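DegV family protein (Thermus thermophilus, PDB 2DT8) binds a fatty acid, here palmitic acid, and also carries a zinc ion. Local coordinates at residues I3-D8 against L84-S89; T7-D12 against Y37-E42; D68-Y73 against E100-E105. One frame throughout, in Å; residues are numbered along the deposited sequence.

Interaction 1 (I3-D8 against L84-S89); sequences ITLVTD and LSLHIS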
# COMPACT_ATOMS: atom_id res chain seq x y z
N ILE A 3 1.11 -3.02 -23.46
CA ILE A 3 0.79 -3.50 -22.12
C ILE A 3 0.15 -2.38 -21.31
O ILE A 3 0.67 -1.27 -21.23
CB ILE A 3 2.07 -3.98 -21.40
CG1 ILE A 3 2.71 -5.11 -22.21
CG2 ILE A 3 1.74 -4.47 -19.98
CD1 ILE A 3 4.07 -5.56 -21.72
N THR A 4 -1.01 -2.68 -20.74
CA THR A 4 -1.74 -1.72 -19.93
C THR A 4 -1.68 -2.17 -18.47
O THR A 4 -1.81 -3.36 -18.16
CB THR A 4 -3.22 -1.62 -20.38
OG1 THR A 4 -3.28 -0.98 -21.66
CG2 THR A 4 -4.05 -0.83 -19.38
N LEU A 5 -1.46 -1.21 -17.58
CA LEU A 5 -1.40 -1.47 -16.15
C LEU A 5 -2.73 -1.25 -15.47
O LEU A 5 -3.41 -0.25 -15.70
CB LEU A 5 -0.40 -0.54 -15.48
CG LEU A 5 1.07 -0.91 -15.57
CD1 LEU A 5 1.91 0.31 -15.27
CD2 LEU A 5 1.36 -2.04 -14.60
N VAL A 6 -3.08 -2.19 -14.61
CA VAL A 6 -4.30 -2.16 -13.81
C VAL A 6 -3.88 -2.41 -12.36
O VAL A 6 -2.97 -3.19 -12.09
CB VAL A 6 -5.30 -3.27 -14.22
CG1 VAL A 6 -6.47 -3.33 -13.21
CG2 VAL A 6 -5.83 -3.00 -15.62
N THR A 7 -4.50 -1.70 -11.44
CA THR A 7 -4.24 -1.93 -10.03
C THR A 7 -5.56 -1.73 -9.29
O THR A 7 -6.60 -1.55 -9.93
CB THR A 7 -3.12 -0.97 -9.49
OG1 THR A 7 -2.77 -1.36 -8.15
CG2 THR A 7 -3.59 0.49 -9.49
N ASP A 8 -5.54 -1.81 -7.97
CA ASP A 8 -6.76 -1.59 -7.19
C ASP A 8 -6.59 -0.29 -6.40
O ASP A 8 -5.49 0.26 -6.31
CB ASP A 8 -7.04 -2.79 -6.28
CG ASP A 8 -5.95 -3.02 -5.27
OD1 ASP A 8 -5.87 -2.23 -4.31
OD2 ASP A 8 -5.15 -3.97 -5.44
N LEU A 84 -1.16 -5.98 -17.23
CA LEU A 84 -0.33 -6.32 -16.08
C LEU A 84 -1.14 -5.75 -14.92
O LEU A 84 -1.34 -4.53 -14.86
CB LEU A 84 1.05 -5.66 -16.22
CG LEU A 84 1.98 -5.84 -15.03
CD1 LEU A 84 2.17 -7.32 -14.72
CD2 LEU A 84 3.33 -5.19 -15.36
N SER A 85 -1.60 -6.63 -14.03
CA SER A 85 -2.47 -6.27 -12.90
C SER A 85 -1.73 -6.45 -11.57
O SER A 85 -1.45 -7.59 -11.17
CB SER A 85 -3.71 -7.18 -12.97
OG SER A 85 -4.89 -6.56 -12.47
N LEU A 86 -1.41 -5.34 -10.90
CA LEU A 86 -0.66 -5.33 -9.64
C LEU A 86 -1.59 -5.06 -8.46
O LEU A 86 -2.37 -4.11 -8.45
CB LEU A 86 0.43 -4.25 -9.69
CG LEU A 86 1.75 -4.70 -10.32
CD1 LEU A 86 1.53 -5.24 -11.71
CD2 LEU A 86 2.73 -3.53 -10.34
N HIS A 87 -1.44 -5.94 -7.46
CA HIS A 87 -2.28 -5.79 -6.29
C HIS A 87 -1.82 -6.00 -4.81
O HIS A 87 -0.78 -6.59 -4.55
CB HIS A 87 -3.44 -6.79 -6.51
CG HIS A 87 -4.18 -6.39 -7.76
ND1 HIS A 87 -5.00 -5.32 -7.82
CD2 HIS A 87 -4.16 -7.01 -9.01
CE1 HIS A 87 -5.46 -5.29 -9.09
NE2 HIS A 87 -4.97 -6.29 -9.82
N ILE A 88 -2.67 -5.50 -3.89
CA ILE A 88 -2.29 -5.61 -2.50
C ILE A 88 -2.09 -7.09 -2.22
O ILE A 88 -2.69 -7.98 -2.84
CB ILE A 88 -3.52 -5.05 -1.75
CG1 ILE A 88 -3.36 -5.32 -0.25
CG2 ILE A 88 -4.84 -5.67 -2.26
CD1 ILE A 88 -4.39 -4.54 0.60
N SER A 89 -1.26 -7.33 -1.22
CA SER A 89 -0.93 -8.66 -0.73
C SER A 89 -2.11 -9.62 -0.63
O SER A 89 -3.15 -9.31 -0.06
CB SER A 89 -0.30 -8.54 0.66
OG SER A 89 -0.09 -9.82 1.23
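Thr4 O accepts a hydrogen bond from Leu84 N, Val6 N donates to Leu84 O, and Leu86 N donates to Val6 O, each at 2.9 Å: the stagger of parallel strands in an alpha/beta fold, their axes here diverging by 23°. Beyond Val6, Thr7 OG1 donates to Leu86 O at 2.8 Å. Asp8 CB lies in the plane of the His87 ring, 3.6 Å from ND1. CG stands between the backbone N and the carbonyl carbon (chi1 62°), which carries the carboxylate to His87, its plane within 18° of the imidazole's. OD1 turns back to Thr10, whereas OD2 is gripped twice, by His87 ND1 at 2.7 Å on its anti lone pair and by Ile88 N at 3.3 Å on its syn one. With Ser85 OG 2.7 Å from His87 NE2, hydrogen bonds at both ring nitrogens probably fix the ring's rotation. Replacing Asp8 by alanine would probably leave His87 ND1 and Ile88 N without their acceptor and the ring, held by Ser85 alone, less firmly fixed. Leu5 and Thr7 pack on helix 120-135, His87 meets helices 66-76 and 95-103, Ile88 touches the palmitic acid, and strand 24-32 flanks the other edge of strand 3-8.

Interaction 2 (T7-D12 against Y37-E42); sequences TDSTSD and YRDWEE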
# COMPACT_ATOMS: atom_id res chain seq x y z
N THR A 7 -4.50 -1.70 -11.44
CA THR A 7 -4.24 -1.93 -10.03
C THR A 7 -5.56 -1.73 -9.29
O THR A 7 -6.60 -1.55 -9.93
CB THR A 7 -3.12 -0.97 -9.49
OG1 THR A 7 -2.77 -1.36 -8.15
CG2 THR A 7 -3.59 0.49 -9.49
N ASP A 8 -5.54 -1.81 -7.97
CA ASP A 8 -6.76 -1.59 -7.19
C ASP A 8 -6.59 -0.29 -6.40
O ASP A 8 -5.49 0.26 -6.31
CB ASP A 8 -7.04 -2.79 -6.28
CG ASP A 8 -5.95 -3.02 -5.27
OD1 ASP A 8 -5.87 -2.23 -4.31
OD2 ASP A 8 -5.15 -3.97 -5.44
N SER A 9 -7.69 0.21 -5.84
CA SER A 9 -7.65 1.48 -5.13
C SER A 9 -6.73 1.53 -3.91
O SER A 9 -6.31 2.61 -3.50
CB SER A 9 -9.06 1.91 -4.73
OG SER A 9 -9.62 1.04 -3.76
N THR A 10 -6.40 0.37 -3.33
CA THR A 10 -5.53 0.39 -2.17
C THR A 10 -4.08 0.72 -2.51
O THR A 10 -3.25 0.80 -1.61
CB THR A 10 -5.59 -0.93 -1.33
OG1 THR A 10 -4.94 -2.00 -2.05
CG2 THR A 10 -7.03 -1.31 -1.03
N SER A 11 -3.76 0.90 -3.79
CA SER A 11 -2.40 1.28 -4.15
C SER A 11 -2.18 2.75 -3.75
O SER A 11 -1.06 3.25 -3.76
CB SER A 11 -2.16 1.08 -5.65
OG SER A 11 -3.14 1.72 -6.44
N ASP A 12 -3.27 3.43 -3.40
CA ASP A 12 -3.22 4.81 -2.91
C ASP A 12 -2.37 5.80 -3.71
O ASP A 12 -1.65 6.64 -3.15
CB ASP A 12 -2.74 4.82 -1.44
CG ASP A 12 -3.74 4.16 -0.48
OD1 ASP A 12 -4.91 3.97 -0.88
OD2 ASP A 12 -3.35 3.85 0.67
N TYR A 37 -19.28 2.39 0.46
CA TYR A 37 -18.65 3.52 -0.20
C TYR A 37 -17.37 3.11 -0.93
O TYR A 37 -16.60 2.28 -0.46
CB TYR A 37 -18.26 4.58 0.84
CG TYR A 37 -19.41 5.08 1.68
CD1 TYR A 37 -20.26 6.08 1.20
CD2 TYR A 37 -19.65 4.56 2.95
CE1 TYR A 37 -21.31 6.55 1.97
CE2 TYR A 37 -20.72 5.03 3.73
CZ TYR A 37 -21.54 6.02 3.22
OH TYR A 37 -22.58 6.50 3.98
N ARG A 38 -17.21 3.73 -2.11
CA ARG A 38 -16.00 3.45 -2.86
C ARG A 38 -14.76 4.16 -2.31
O ARG A 38 -14.77 5.36 -2.06
CB ARG A 38 -16.16 3.99 -4.28
CG ARG A 38 -17.03 3.14 -5.19
CD ARG A 38 -17.03 3.65 -6.61
NE ARG A 38 -17.99 4.73 -6.86
CZ ARG A 38 -17.64 5.97 -7.19
NH1 ARG A 38 -16.44 6.21 -7.70
NH2 ARG A 38 -18.48 6.98 -7.01
N ASP A 39 -13.70 3.34 -2.19
CA ASP A 39 -12.49 3.91 -1.63
C ASP A 39 -12.10 5.19 -2.40
O ASP A 39 -12.34 5.27 -3.60
CB ASP A 39 -11.41 2.81 -1.87
CG ASP A 39 -10.14 2.96 -1.04
OD1 ASP A 39 -10.15 3.69 -0.02
OD2 ASP A 39 -9.14 2.30 -1.42
N TRP A 40 -11.55 6.17 -1.68
CA TRP A 40 -11.11 7.46 -2.24
C TRP A 40 -12.16 8.40 -2.81
O TRP A 40 -12.13 9.61 -2.54
CB TRP A 40 -10.02 7.24 -3.31
CG TRP A 40 -8.67 6.88 -2.71
CD1 TRP A 40 -8.13 5.64 -2.58
CD2 TRP A 40 -7.72 7.79 -2.14
NE1 TRP A 40 -6.90 5.71 -1.96
CE2 TRP A 40 -6.63 7.02 -1.66
CE3 TRP A 40 -7.70 9.18 -1.96
CZ2 TRP A 40 -5.52 7.60 -1.04
CZ3 TRP A 40 -6.59 9.75 -1.33
CH2 TRP A 40 -5.52 8.96 -0.87
N GLU A 41 -13.16 7.92 -3.52
CA GLU A 41 -14.17 8.71 -4.22
C GLU A 41 -15.37 9.13 -3.39
O GLU A 41 -15.91 10.22 -3.59
CB GLU A 41 -14.71 7.94 -5.42
CG GLU A 41 -13.69 7.47 -6.42
CD GLU A 41 -13.09 8.65 -7.15
OE1 GLU A 41 -13.81 9.27 -7.96
OE2 GLU A 41 -11.90 8.96 -6.91
N GLU A 42 -15.66 8.39 -2.37
CA GLU A 42 -16.84 8.59 -1.56
C GLU A 42 -16.69 8.59 -0.05
O GLU A 42 -17.68 8.82 0.65
CB GLU A 42 -17.88 7.54 -1.92
CG GLU A 42 -18.28 7.50 -3.37
CD GLU A 42 -19.42 6.55 -3.58
OE1 GLU A 42 -19.24 5.33 -3.35
OE2 GLU A 42 -20.52 7.01 -3.96
O HOH W 1 -7.00 2.32 0.36
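Ser9 and Asp12 meet Asp39 and Trp40 in a small polar contact, made by side chains, between the turn that follows strand 3-8 and the loop that leaves strand 35-38. Its small size shows in the 198 Å² buried in all and in the 6.4 Å between the CA atoms of Ser9 and Asp39, the nearest pair; its polar character shows in two side-chain hydrogen bonds. Ser9 OG donates to Asp39 OD2 at 2.7 Å, using the anti lone pair of that oxygen. It gets there because OG stands between the backbone N and the carbonyl carbon of Ser9 (chi1 67°), and Leu28 N bonds to the same hydroxyl from strand 24-32. The second bond runs from Trp40 NE1 to Asp12 OD1, 2.9 Å long. The acceptor lies in the indole plane, at the ring edge, but the donor comes from above the carboxylate, 37° out of its plane, consistent with flat groups turned 71° against each other. A water bridges the two acids, donating to Asp12 OD1 at 2.9 Å and to Asp39 OD2 at 2.8 Å. With these oxygens 4.6 Å apart, its two hydrogens probably ease the repulsion between like charges. The remaining oxygens are also engaged: Asp12 OD2 by Ser119 OG and Gly261 N, Asp39 OD1 by Val263 N of helix 262-268. Asp8 shapes the turn itself, its OD1 accepting from Thr10 N at 2.8 Å. This is an Asx turn leading into the 3-10 segment 9-11, at the C-terminal end of a parallel strand, where alpha/beta folds commonly bind ligands; the nearest atoms of palmitic acid and the Thr10 side chain are about 5 Å apart, consistent with this.

Interaction 3 (D68-Y73 against E100-E105); sequences DFARVY and ELAAQE. With ZN (zinc ion), chain B.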
# COMPACT_ATOMS: atom_id res chain seq x y z
N ASP A 68 -15.97 -7.11 -11.59
CA ASP A 68 -15.46 -5.75 -11.49
C ASP A 68 -14.14 -5.72 -12.27
O ASP A 68 -13.87 -4.79 -13.03
CB ASP A 68 -15.17 -5.35 -10.03
CG ASP A 68 -16.44 -5.08 -9.23
OD1 ASP A 68 -17.48 -4.74 -9.83
OD2 ASP A 68 -16.37 -5.18 -7.98
N PHE A 69 -13.32 -6.75 -12.08
CA PHE A 69 -12.06 -6.85 -12.79
C PHE A 69 -12.25 -7.17 -14.27
O PHE A 69 -11.59 -6.57 -15.12
CB PHE A 69 -11.17 -7.92 -12.15
CG PHE A 69 -10.33 -7.43 -11.02
CD1 PHE A 69 -9.27 -6.56 -11.26
CD2 PHE A 69 -10.60 -7.81 -9.71
CE1 PHE A 69 -8.48 -6.09 -10.22
CE2 PHE A 69 -9.82 -7.34 -8.66
CZ PHE A 69 -8.76 -6.47 -8.91
N ALA A 70 -13.13 -8.11 -14.58
CA ALA A 70 -13.33 -8.50 -15.97
C ALA A 70 -13.74 -7.33 -16.86
O ALA A 70 -13.29 -7.23 -18.00
CB ALA A 70 -14.36 -9.61 -16.06
N ARG A 71 -14.66 -6.43 -16.36
CA ARG A 71 -15.04 -5.25 -17.14
C ARG A 71 -13.82 -4.40 -17.45
O ARG A 71 -13.66 -3.90 -18.57
CB ARG A 71 -16.06 -4.41 -16.38
CG ARG A 71 -16.47 -3.12 -17.11
CD ARG A 71 -17.49 -2.28 -16.32
NE ARG A 71 -17.68 -2.73 -14.95
CZ ARG A 71 -18.30 -3.86 -14.61
NH1 ARG A 71 -18.94 -4.56 -15.54
NH2 ARG A 71 -18.27 -4.30 -13.36
N VAL A 72 -12.94 -4.17 -16.51
CA VAL A 72 -11.76 -3.36 -16.71
C VAL A 72 -10.80 -4.06 -17.68
O VAL A 72 -10.29 -3.43 -18.60
CB VAL A 72 -11.10 -3.03 -15.35
CG1 VAL A 72 -9.79 -2.28 -15.56
CG2 VAL A 72 -12.06 -2.16 -14.52
N TYR A 73 -10.57 -5.36 -17.50
CA TYR A 73 -9.66 -6.07 -18.39
C TYR A 73 -10.18 -6.04 -19.82
O TYR A 73 -9.42 -5.80 -20.76
CB TYR A 73 -9.48 -7.54 -17.96
CG TYR A 73 -8.77 -7.75 -16.63
CD1 TYR A 73 -7.97 -6.75 -16.07
CD2 TYR A 73 -8.87 -8.96 -15.96
CE1 TYR A 73 -7.29 -6.95 -14.88
CE2 TYR A 73 -8.19 -9.18 -14.76
CZ TYR A 73 -7.40 -8.17 -14.22
OH TYR A 73 -6.74 -8.39 -13.04
N GLU A 100 -7.43 -12.91 -10.41
CA GLU A 100 -7.06 -14.16 -11.08
C GLU A 100 -8.28 -14.83 -11.70
O GLU A 100 -8.20 -15.36 -12.81
CB GLU A 100 -6.36 -15.10 -10.11
CG GLU A 100 -5.04 -14.53 -9.65
CD GLU A 100 -4.32 -15.42 -8.67
OE1 GLU A 100 -5.00 -16.11 -7.89
OE2 GLU A 100 -3.07 -15.40 -8.67
N LEU A 101 -9.42 -14.79 -11.02
CA LEU A 101 -10.62 -15.38 -11.60
C LEU A 101 -11.02 -14.63 -12.88
O LEU A 101 -11.41 -15.24 -13.88
CB LEU A 101 -11.77 -15.37 -10.59
CG LEU A 101 -11.62 -16.38 -9.44
CD1 LEU A 101 -12.63 -16.10 -8.34
CD2 LEU A 101 -11.81 -17.78 -10.00
N ALA A 102 -10.93 -13.30 -12.85
CA ALA A 102 -11.26 -12.51 -14.03
C ALA A 102 -10.24 -12.76 -15.13
O ALA A 102 -10.58 -12.79 -16.31
CB ALA A 102 -11.29 -11.02 -13.69
N ALA A 103 -8.98 -12.92 -14.75
CA ALA A 103 -7.92 -13.15 -15.73
C ALA A 103 -8.17 -14.41 -16.57
O ALA A 103 -7.78 -14.46 -17.74
CB ALA A 103 -6.57 -13.23 -15.03
N GLN A 104 -8.84 -15.41 -15.98
CA GLN A 104 -9.16 -16.66 -16.69
C GLN A 104 -10.06 -16.41 -17.90
O GLN A 104 -10.14 -17.25 -18.81
CB GLN A 104 -9.84 -17.66 -15.74
CG GLN A 104 -8.90 -18.22 -14.68
CD GLN A 104 -9.63 -19.02 -13.60
OE1 GLN A 104 -9.09 -19.26 -12.53
NE2 GLN A 104 -10.86 -19.44 -13.90
N GLU A 105 -10.74 -15.27 -17.92
CA GLU A 105 -11.62 -14.93 -19.03
C GLU A 105 -10.86 -14.44 -20.27
O GLU A 105 -11.42 -14.36 -21.36
CB GLU A 105 -12.63 -13.84 -18.63
CG GLU A 105 -13.54 -14.23 -17.47
CD GLU A 105 -14.72 -13.29 -17.30
OE1 GLU A 105 -14.96 -12.46 -18.19
OE2 GLU A 105 -15.41 -13.41 -16.25
ZN ZN B . -17.38 -13.45 -16.26
O HOH W 2 -17.72 -15.32 -15.22
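Ala70 and Ala102 bring two helices together in a close, alanine-mediated packing, their CA atoms only 4.9 Å apart. Helices 66-76 and 95-103 lie on the same face of the parallel strands, and the second of them is the crossover helix of a beta-alpha-beta unit, linking the neighbouring parallel strands 82-87 and 110-114. The tight part centres on the methyl of Ala102, which is pressed against the first helix: it lies 3.5 Å from Phe69 CB and 3.6 Å from Ala70 N, so it touches backbone as well as side chain. Tyr73 completes the seat. With CG anti to its carbonyl carbon (chi1 -66°), the ring leans toward the second helix and sets CE2 3.8 Å from Ala102 CB, while Ala103 N lies at the ring edge, in its plane. One face of the ring has Phe69 O 3.4 Å above it, offset toward the rim, and the phenol oxygen is tied to Ser85 OG on strand 82-87. This inner part is held by apolar contacts of the Ala102 methyl with Phe69, Ala70 and Tyr73.

The outer side is looser. Here Glu105, just past the second helix, touches the first through little more than Ala70 CB, at 3.6 Å from Glu105 OE1. A zinc ion probably helps to order this rim: the extended chain of Glu105 carries its carboxylate to the metal, which Glu67 at the start of helix 66-76 and a water also bind, so that the zinc joins that helix to the residue following helix 95-103. The carboxylate binds through one oxygen, since Glu105 OE2 lies 2.0 Å from the zinc and OE1 stays 3.2 Å from it.

How the interactions relate
From the N terminus, strand 3-8 opens interaction 1 and, through Thr7 and Asp8, interaction 2. Interaction 2 closes first, a short loop returning at 37-42 over 24 intervening residues, well before interaction 1 closes at 84-89. Interaction 3 opens at 68-73, while interaction 1 is still pending, and closes at 100-105, so these two cross; interactions 2 and 3 follow in series and do not touch. Interaction 1 is the hub. Ile88 CB packs 3.4 Å from Thr10 OG1 of interaction 2, and His87 CE1 lies 3.3 Å from Phe69 CE1 of interaction 3. Together they join the sheet, its ligand-side turns and the two helices covering one face.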